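Local coordinates for protein transcriptional regulator, SorC family (Enterococcus faecalis, PDB 2O0M) that probably regulates transcription as a SorC-family DNA-binding protein whose putative sugar-binding domain would sense a carbohydrate ligand, at residues Q103-Q108 / T327-D332; G142-A147 / E167-L172; R204-P209 / Q227-L232. All blocks are in the same frame, centred on the assembly; numbering follows the deposited sequence.

Contact 1: Q103-Q108 / T327-D332; sequences QYFGIQ and TWLITD
Where helix 96-105 gives way to strand 109-113, which pairs in parallel with 328-332, Ile107 and Gln108 meet Thr327, Trp328 and Leu329 at that neighbouring strand of the sheet. The backbone bond across the contact is weak: Gln108 N donates to Thr327 O over 3.4 Å, with a bent N-H...O angle of 139°. Ile107 CB is 3.6 Å from the same Thr327 O. Beyond that, its CD1 methyl reaches the flank of the leucine, 3.8 Å from Leu329 CB. CG1 of Ile107 sits between the backbone N and the carbonyl carbon (chi1 58°), and the rest of that branch runs on extended toward the strand. Phe105 stands farther back, with CE1 4.3 Å from Leu329 CD2, a loose apolar touch. The extended chain of Gln108 slants across the indole of Trp328, bringing its CG within 3.5 Å of Trp328 NE1; amide and ring planes are 48° apart. Met320 of helix 313-320 packs on Phe105, Ile107 and Thr327, while Trp328 lies against Thr134 and Leu138 of helix 122-138. Strand 328-332 itself is held between strands 109-113 and 302-306, so the contact lies between helix 313-320 on one face of the sheet and helix 122-138 on the other.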
loop_
_atom_site.group_PDB
_atom_site.type_symbol
_atom_site.label_atom_id
_atom_site.label_comp_id
_atom_site.label_asym_id
_atom_site.label_seq_id
_atom_site.Cartn_x
_atom_site.Cartn_y
_atom_site.Cartn_z
ATOM N N GLN A 103 -17.378 10.329 -4.424
ATOM C CA GLN A 103 -18.511 10.670 -3.570
ATOM C C GLN A 103 -18.967 9.491 -2.722
ATOM O O GLN A 103 -19.368 9.663 -1.577
ATOM C CB GLN A 103 -19.655 11.226 -4.423
ATOM C CG GLN A 103 -19.253 12.548 -5.066
ATOM C CD GLN A 103 -20.399 13.281 -5.736
ATOM O OE1 GLN A 103 -21.382 12.677 -6.151
ATOM N NE2 GLN A 103 -20.272 14.600 -5.836
ATOM N N TYR A 104 -18.879 8.288 -3.278
ATOM C CA TYR A 104 -19.256 7.084 -2.541
ATOM C C TYR A 104 -18.416 6.951 -1.271
ATOM O O TYR A 104 -18.934 6.610 -0.208
ATOM C CB TYR A 104 -19.076 5.849 -3.431
ATOM C CG TYR A 104 -19.563 4.549 -2.837
ATOM C CD1 TYR A 104 -18.722 3.753 -2.064
ATOM C CD2 TYR A 104 -20.855 4.098 -3.069
ATOM C CE1 TYR A 104 -19.165 2.557 -1.516
ATOM C CE2 TYR A 104 -21.301 2.900 -2.538
ATOM C CZ TYR A 104 -20.451 2.134 -1.766
ATOM O OH TYR A 104 -20.904 0.950 -1.242
ATOM N N PHE A 105 -17.122 7.238 -1.384
ATOM C CA PHE A 105 -16.192 7.062 -0.261
ATOM C C PHE A 105 -15.911 8.344 0.510
ATOM O O PHE A 105 -15.360 8.297 1.617
ATOM C CB PHE A 105 -14.876 6.451 -0.748
ATOM C CG PHE A 105 -15.019 5.041 -1.229
ATOM C CD1 PHE A 105 -14.724 4.701 -2.544
ATOM C CD2 PHE A 105 -15.473 4.052 -0.370
ATOM C CE1 PHE A 105 -14.867 3.400 -2.983
ATOM C CE2 PHE A 105 -15.628 2.747 -0.817
ATOM C CZ PHE A 105 -15.325 2.427 -2.117
ATOM N N GLY A 106 -16.280 9.483 -0.061
ATOM C CA GLY A 106 -15.965 10.770 0.549
ATOM C C GLY A 106 -14.487 11.120 0.514
ATOM O O GLY A 106 -13.988 11.755 1.443
ATOM N N ILE A 107 -13.790 10.751 -0.567
ATOM C CA ILE A 107 -12.339 10.980 -0.705
ATOM C C ILE A 107 -12.002 12.069 -1.731
ATOM O O ILE A 107 -12.901 12.602 -2.362
ATOM C CB ILE A 107 -11.595 9.659 -1.053
ATOM C CG1 ILE A 107 -12.156 9.049 -2.348
ATOM C CG2 ILE A 107 -11.735 8.676 0.094
ATOM C CD1 ILE A 107 -11.295 7.946 -2.934
ATOM N N GLN A 108 -10.711 12.384 -1.883
ATOM C CA GLN A 108 -10.253 13.502 -2.732
ATOM C C GLN A 108 -10.436 13.214 -4.212
ATOM O O GLN A 108 -10.918 14.044 -4.986
ATOM C CB GLN A 108 -8.759 13.833 -2.464
ATOM C CG GLN A 108 -8.087 14.668 -3.581
ATOM C CD GLN A 108 -6.882 15.501 -3.152
ATOM O OE1 GLN A 108 -6.436 15.471 -2.014
ATOM N NE2 GLN A 108 -6.345 16.255 -4.101
ATOM N N THR A 327 -7.128 10.593 0.669
ATOM C CA THR A 327 -6.690 9.444 -0.146
ATOM C C THR A 327 -7.065 9.636 -1.628
ATOM O O THR A 327 -8.165 10.087 -1.945
ATOM C CB THR A 327 -7.290 8.110 0.375
ATOM O OG1 THR A 327 -6.834 7.861 1.718
ATOM C CG2 THR A 327 -6.885 6.920 -0.498
ATOM N N TRP A 328 -6.125 9.323 -2.514
ATOM C CA TRP A 328 -6.406 9.153 -3.938
ATOM C C TRP A 328 -6.530 7.649 -4.156
ATOM O O TRP A 328 -5.636 6.893 -3.770
ATOM C CB TRP A 328 -5.254 9.675 -4.800
ATOM C CG TRP A 328 -5.131 11.159 -4.899
ATOM C CD1 TRP A 328 -5.082 12.049 -3.870
ATOM C CD2 TRP A 328 -4.969 11.923 -6.099
ATOM N NE1 TRP A 328 -4.938 13.333 -4.359
ATOM C CE2 TRP A 328 -4.867 13.277 -5.723
ATOM C CE3 TRP A 328 -4.925 11.596 -7.456
ATOM C CZ2 TRP A 328 -4.711 14.297 -6.651
ATOM C CZ3 TRP A 328 -4.769 12.623 -8.381
ATOM C CH2 TRP A 328 -4.666 13.950 -7.970
ATOM N N LEU A 329 -7.623 7.212 -4.776
ATOM C CA LEU A 329 -7.804 5.795 -5.090
ATOM C C LEU A 329 -7.591 5.591 -6.584
ATOM O O LEU A 329 -8.330 6.148 -7.397
ATOM C CB LEU A 329 -9.195 5.305 -4.689
ATOM C CG LEU A 329 -9.558 3.874 -5.112
ATOM C CD1 LEU A 329 -8.633 2.848 -4.472
ATOM C CD2 LEU A 329 -11.003 3.562 -4.778
ATOM N N ILE A 330 -6.573 4.811 -6.930
ATOM C CA ILE A 330 -6.349 4.377 -8.314
ATOM C C ILE A 330 -6.943 2.983 -8.436
ATOM O O ILE A 330 -6.556 2.067 -7.711
ATOM C CB ILE A 330 -4.863 4.325 -8.689
ATOM C CG1 ILE A 330 -4.242 5.714 -8.512
ATOM C CG2 ILE A 330 -4.702 3.799 -10.121
ATOM C CD1 ILE A 330 -2.754 5.771 -8.673
ATOM N N THR A 331 -7.889 2.828 -9.349
ATOM C CA THR A 331 -8.604 1.575 -9.485
ATOM C C THR A 331 -8.971 1.361 -10.954
ATOM O O THR A 331 -8.521 2.099 -11.838
ATOM C CB THR A 331 -9.851 1.581 -8.561
ATOM O OG1 THR A 331 -10.416 0.264 -8.468
ATOM C CG2 THR A 331 -10.901 2.602 -9.004
ATOM N N ASP A 332 -9.777 0.351 -11.213
ATOM C CA ASP A 332 -10.200 0.098 -12.591
ATOM C C ASP A 332 -11.709 0.019 -12.724
ATOM O O ASP A 332 -12.438 0.064 -11.737
ATOM C CB ASP A 332 -9.485 -1.116 -13.193
ATOM C CG ASP A 332 -9.696 -2.398 -12.412
ATOM O OD1 ASP A 332 -10.659 -2.494 -11.631
ATOM O OD2 ASP A 332 -8.883 -3.330 -12.604
#

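Contact 2: G142-A147 / E167-L172; sequences GENTIA and EKRHNL
Glu143 OE2 takes the shortest bond here, 2.7 Å from His170 ND1, with a nearly straight N-H...O angle of 167°. The carboxylate oxygen lies close to the imidazole plane and is approached from the syn side, somewhat out of the carboxylate plane, the two planes being turned 46° apart. Glu143 gets there by folding back at chi2 (-66°), which lays the carboxylate over the neighbouring strand. A water lies within hydrogen-bonding distance of Glu143 OE1 and His170 O, while the far nitrogen, His170 NE2, makes a weak bond to Glu167 O. Beneath this pair runs a regular parallel register: Gly142 N donates to Lys168 O at 2.8 Å, Gly142 O accepts from His170 N at 2.9 Å, and Asn144 bonds through its N to His170 O and through its O to Leu172 N. Ile146 N continues it to Leu172 O, and the pairing runs on to Val174. On the other face, the amides of Asn144 and Asn171 lie side by side and nearly coplanar, and Ile146 CD1 rests 3.7 Å from Asn171 CB. Arg169, also on that face, directs its guanidinium to Leu164 O, Leu139 O and Asn136. The strands belong to a beta-alpha-beta unit connected through helix 152-159, with strand 238-245 beside 142-148 and strand 202-203 beside 169-175.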
loop_
_atom_site.group_PDB
_atom_site.type_symbol
_atom_site.label_atom_id
_atom_site.label_comp_id
_atom_site.label_asym_id
_atom_site.label_seq_id
_atom_site.Cartn_x
_atom_site.Cartn_y
_atom_site.Cartn_z
ATOM N N GLY A 142 12.188 19.458 -3.158
ATOM C CA GLY A 142 12.792 19.177 -1.866
ATOM C C GLY A 142 12.997 17.686 -1.678
ATOM O O GLY A 142 13.126 16.942 -2.654
ATOM N N GLU A 143 13.031 17.260 -0.422
ATOM C CA GLU A 143 13.297 15.865 -0.081
ATOM C C GLU A 143 11.999 15.188 0.349
ATOM O O GLU A 143 11.441 15.511 1.399
ATOM C CB GLU A 143 14.325 15.759 1.047
ATOM C CG GLU A 143 15.622 16.526 0.797
ATOM C CD GLU A 143 16.430 15.977 -0.346
ATOM O OE1 GLU A 143 16.603 14.739 -0.411
ATOM O OE2 GLU A 143 16.916 16.791 -1.171
ATOM N N ASN A 144 11.523 14.259 -0.472
ATOM C CA ASN A 144 10.316 13.498 -0.159
ATOM C C ASN A 144 10.671 12.093 0.278
ATOM O O ASN A 144 11.618 11.507 -0.241
ATOM C CB ASN A 144 9.429 13.414 -1.397
ATOM C CG ASN A 144 9.073 14.776 -1.951
ATOM O OD1 ASN A 144 9.352 15.093 -3.125
ATOM N ND2 ASN A 144 8.466 15.594 -1.116
ATOM N N THR A 145 9.915 11.573 1.242
ATOM C CA THR A 145 10.028 10.180 1.657
ATOM C C THR A 145 8.679 9.497 1.404
ATOM O O THR A 145 7.648 9.916 1.936
ATOM C CB THR A 145 10.463 10.065 3.115
ATOM O OG1 THR A 145 11.751 10.680 3.271
ATOM C CG2 THR A 145 10.521 8.603 3.567
ATOM N N ILE A 146 8.717 8.475 0.552
ATOM C CA ILE A 146 7.545 7.718 0.143
ATOM C C ILE A 146 7.613 6.325 0.753
ATOM O O ILE A 146 8.496 5.532 0.418
ATOM C CB ILE A 146 7.450 7.588 -1.383
ATOM C CG1 ILE A 146 7.440 8.963 -2.049
ATOM C CG2 ILE A 146 6.202 6.807 -1.783
ATOM C CD1 ILE A 146 8.793 9.436 -2.516
ATOM N N ALA A 147 6.677 6.043 1.653
ATOM C CA ALA A 147 6.599 4.761 2.333
ATOM C C ALA A 147 5.639 3.864 1.571
ATOM O O ALA A 147 4.509 4.252 1.272
ATOM C CB ALA A 147 6.145 4.939 3.738
ATOM N N GLU A 167 16.474 17.862 -10.573
ATOM C CA GLU A 167 17.496 18.627 -9.863
ATOM C C GLU A 167 17.005 19.053 -8.488
ATOM O O GLU A 167 17.757 19.003 -7.513
ATOM C CB GLU A 167 17.868 19.891 -10.646
ATOM C CG GLU A 167 18.558 19.658 -11.969
ATOM C CD GLU A 167 18.520 20.899 -12.851
ATOM O OE1 GLU A 167 19.243 21.875 -12.540
ATOM O OE2 GLU A 167 17.759 20.903 -13.850
ATOM N N LYS A 168 15.742 19.474 -8.430
ATOM C CA LYS A 168 15.152 20.055 -7.224
ATOM C C LYS A 168 14.270 19.109 -6.408
ATOM O O LYS A 168 13.980 19.408 -5.254
ATOM C CB LYS A 168 14.318 21.279 -7.600
ATOM C CG LYS A 168 15.133 22.409 -8.221
ATOM C CD LYS A 168 14.295 23.666 -8.369
ATOM C CE LYS A 168 15.116 24.802 -8.964
ATOM N NZ LYS A 168 16.287 25.161 -8.101
ATOM N N ARG A 169 13.834 17.995 -7.005
ATOM C CA ARG A 169 12.992 17.022 -6.293
ATOM C C ARG A 169 13.710 15.689 -6.127
ATOM O O ARG A 169 14.018 15.013 -7.119
ATOM C CB ARG A 169 11.659 16.790 -7.011
ATOM C CG ARG A 169 10.704 15.900 -6.177
ATOM C CD ARG A 169 9.320 15.850 -6.771
ATOM N NE ARG A 169 9.331 15.262 -8.109
ATOM C CZ ARG A 169 8.323 15.327 -8.970
ATOM N NH1 ARG A 169 7.204 15.963 -8.642
ATOM N NH2 ARG A 169 8.426 14.779 -10.175
ATOM N N HIS A 170 13.961 15.325 -4.873
ATOM C CA HIS A 170 14.675 14.096 -4.561
ATOM C C HIS A 170 13.784 13.185 -3.748
ATOM O O HIS A 170 13.442 13.504 -2.611
ATOM C CB HIS A 170 15.963 14.395 -3.811
ATOM C CG HIS A 170 16.820 15.405 -4.499
ATOM N ND1 HIS A 170 17.434 16.444 -3.834
ATOM C CD2 HIS A 170 17.122 15.564 -5.809
ATOM C CE1 HIS A 170 18.101 17.184 -4.702
ATOM N NE2 HIS A 170 17.931 16.670 -5.907
ATOM N N ASN A 171 13.443 12.037 -4.329
ATOM C CA ASN A 171 12.534 11.086 -3.687
ATOM C C ASN A 171 13.254 9.876 -3.117
ATOM O O ASN A 171 14.063 9.248 -3.804
ATOM C CB ASN A 171 11.490 10.615 -4.697
ATOM C CG ASN A 171 10.741 11.760 -5.345
ATOM O OD1 ASN A 171 10.598 11.808 -6.578
ATOM N ND2 ASN A 171 10.255 12.687 -4.530
ATOM N N LEU A 172 12.939 9.554 -1.862
ATOM C CA LEU A 172 13.446 8.374 -1.177
ATOM C C LEU A 172 12.281 7.409 -0.902
ATOM O O LEU A 172 11.263 7.810 -0.324
ATOM C CB LEU A 172 14.091 8.775 0.143
ATOM C CG LEU A 172 14.669 7.666 1.006
ATOM C CD1 LEU A 172 15.904 7.083 0.358
ATOM C CD2 LEU A 172 14.964 8.172 2.398
HETATM O O HOH W 1 14.772 12.393 -0.322
#

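Contact 3: R204-P209 / Q227-L232; sequences RALYVP and QEVLTL
Arg204 and Glu228 form a salt bridge in which one carboxylate oxygen takes both terminal nitrogens: Arg204 NH2 to Glu228 OE2 is 3.0 Å and well directed, whereas Arg204 NH1 to the same oxygen is weak. OE2 lies in the guanidinium plane, yet the arginine comes in from above the carboxylate, the two planes standing 80° apart. Leu232 CD1 sits over one face of the guanidinium, toward its rim, 4.1 Å from Arg204 NH1. Next to the bridge, Val229 points toward the loop and divides its methyls: CG2 sits 3.6 Å from Ala205 O, and CG1 packs 4.0 Å from Leu206 CB. Farther along, Leu206 CD1 meets Leu230 CD2 at 4.1 Å. Two bends in the arginine chain, at chi2 (-73°) and chi3 (-67°), bring its head round to the helix, while the glutamate reaches out extended from the first turn of the segment. Behind these groups, Arg204 bonds through its backbone to Phe173 and rests its side chain on Leu172 and Val174. Helix 224-234 thus packs against the loop that follows strand 202-203, with strand 169-175 beneath Arg204 and Leu232, and with Leu221 of helix 214-221 against Leu230.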
loop_
_atom_site.group_PDB
_atom_site.type_symbol
_atom_site.label_atom_id
_atom_site.label_comp_id
_atom_site.label_asym_id
_atom_site.label_seq_id
_atom_site.Cartn_x
_atom_site.Cartn_y
_atom_site.Cartn_z
ATOM N N ARG A 204 15.863 3.124 0.878
ATOM C CA ARG A 204 16.489 2.566 2.057
ATOM C C ARG A 204 15.663 1.380 2.526
ATOM O O ARG A 204 14.508 1.534 2.895
ATOM C CB ARG A 204 16.605 3.620 3.154
ATOM C CG ARG A 204 17.624 4.711 2.840
ATOM C CD ARG A 204 19.042 4.196 2.954
ATOM N NE ARG A 204 19.383 3.864 4.329
ATOM C CZ ARG A 204 19.739 4.747 5.254
ATOM N NH1 ARG A 204 19.817 6.044 4.977
ATOM N NH2 ARG A 204 20.025 4.321 6.471
ATOM N N ALA A 205 16.265 0.198 2.489
ATOM C CA ALA A 205 15.599 -1.014 2.931
ATOM C C ALA A 205 15.588 -1.045 4.443
ATOM O O ALA A 205 16.493 -0.525 5.090
ATOM C CB ALA A 205 16.293 -2.244 2.379
ATOM N N LEU A 206 14.545 -1.644 5.002
ATOM C CA LEU A 206 14.462 -1.878 6.424
ATOM C C LEU A 206 14.884 -3.320 6.613
ATOM O O LEU A 206 14.207 -4.236 6.144
ATOM C CB LEU A 206 13.037 -1.648 6.922
ATOM C CG LEU A 206 12.763 -1.967 8.391
ATOM C CD1 LEU A 206 13.558 -1.075 9.326
ATOM C CD2 LEU A 206 11.285 -1.809 8.649
ATOM N N TYR A 207 16.022 -3.525 7.265
ATOM C CA TYR A 207 16.642 -4.844 7.276
ATOM C C TYR A 207 16.086 -5.662 8.431
ATOM O O TYR A 207 16.776 -6.033 9.372
ATOM C CB TYR A 207 18.172 -4.718 7.238
ATOM C CG TYR A 207 18.657 -4.481 5.819
ATOM C CD1 TYR A 207 19.170 -3.269 5.414
ATOM C CD2 TYR A 207 18.569 -5.479 4.865
ATOM C CE1 TYR A 207 19.607 -3.070 4.097
ATOM C CE2 TYR A 207 19.009 -5.283 3.529
ATOM C CZ TYR A 207 19.516 -4.082 3.158
ATOM O OH TYR A 207 19.928 -3.929 1.839
ATOM N N VAL A 208 14.784 -5.915 8.324
ATOM C CA VAL A 208 14.034 -6.719 9.261
ATOM C C VAL A 208 13.492 -7.889 8.451
ATOM O O VAL A 208 12.875 -7.675 7.417
ATOM C CB VAL A 208 12.873 -5.888 9.869
ATOM C CG1 VAL A 208 11.919 -6.772 10.662
ATOM C CG2 VAL A 208 13.427 -4.784 10.756
ATOM N N PRO A 209 13.775 -9.136 8.863
ATOM C CA PRO A 209 13.193 -10.252 8.109
ATOM C C PRO A 209 11.663 -10.199 8.037
ATOM O O PRO A 209 11.023 -9.690 8.951
ATOM C CB PRO A 209 13.652 -11.475 8.895
ATOM C CG PRO A 209 14.928 -11.033 9.553
ATOM C CD PRO A 209 14.660 -9.608 9.942
ATOM N N GLN A 227 17.054 1.915 13.427
ATOM C CA GLN A 227 16.365 3.080 13.986
ATOM C C GLN A 227 16.279 4.201 12.971
ATOM O O GLN A 227 15.265 4.895 12.877
ATOM C CB GLN A 227 17.107 3.604 15.225
ATOM C CG GLN A 227 17.048 2.710 16.451
ATOM C CD GLN A 227 18.029 3.146 17.544
ATOM O OE1 GLN A 227 18.814 4.091 17.365
ATOM N NE2 GLN A 227 17.993 2.455 18.685
ATOM N N GLU A 228 17.364 4.376 12.225
ATOM C CA GLU A 228 17.464 5.420 11.223
ATOM C C GLU A 228 16.378 5.231 10.172
ATOM O O GLU A 228 15.704 6.184 9.803
ATOM C CB GLU A 228 18.847 5.373 10.590
ATOM C CG GLU A 228 19.153 6.444 9.573
ATOM C CD GLU A 228 20.646 6.531 9.291
ATOM O OE1 GLU A 228 21.440 6.514 10.263
ATOM O OE2 GLU A 228 21.028 6.611 8.108
ATOM N N VAL A 229 16.195 3.996 9.721
ATOM C CA VAL A 229 15.161 3.725 8.720
ATOM C C VAL A 229 13.750 3.857 9.309
ATOM O O VAL A 229 12.866 4.427 8.660
ATOM C CB VAL A 229 15.372 2.375 8.002
ATOM C CG1 VAL A 229 14.239 2.115 6.989
ATOM C CG2 VAL A 229 16.719 2.378 7.286
ATOM N N LEU A 230 13.533 3.367 10.532
ATOM C CA LEU A 230 12.237 3.539 11.204
ATOM C C LEU A 230 11.898 5.021 11.363
ATOM O O LEU A 230 10.748 5.421 11.209
ATOM C CB LEU A 230 12.190 2.815 12.556
ATOM C CG LEU A 230 12.191 1.283 12.485
ATOM C CD1 LEU A 230 12.372 0.709 13.883
ATOM C CD2 LEU A 230 10.916 0.733 11.821
ATOM N N THR A 231 12.909 5.842 11.629
ATOM C CA THR A 231 12.692 7.281 11.743
ATOM C C THR A 231 12.326 7.891 10.388
ATOM O O THR A 231 11.398 8.694 10.308
ATOM C CB THR A 231 13.921 7.974 12.373
ATOM O OG1 THR A 231 14.099 7.458 13.695
ATOM C CG2 THR A 231 13.740 9.484 12.452
ATOM N N LEU A 232 13.029 7.491 9.330
ATOM C CA LEU A 232 12.703 7.939 7.972
ATOM C C LEU A 232 11.251 7.610 7.654
ATOM O O LEU A 232 10.501 8.452 7.146
ATOM C CB LEU A 232 13.627 7.299 6.931
ATOM C CG LEU A 232 15.056 7.856 6.869
ATOM C CD1 LEU A 232 15.983 6.914 6.110
ATOM C CD2 LEU A 232 15.065 9.239 6.239
#

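Overall arrangement
From the modelled N terminus, helix 96-105 ends within 103-108, which pairs with 327-332 near the C-terminal end of the model; contact 1 therefore closes a loop of some 220 residues around most of the domain. Contacts 2 and 3 both nest within it and follow one another in series: contact 2 joins neighbouring strands across one beta-alpha-beta unit, then contact 3 folds helix 224-234 back onto the loop after strand 202-203. These two touch directly, with Leu172 CD1 3.8 Å from Arg204 CG. Contact 1 lies apart, its centre about 25 Å from that of contact 2 and about 30 Å from that of contact 3, although contacts 1 and 2 reach the same sheet.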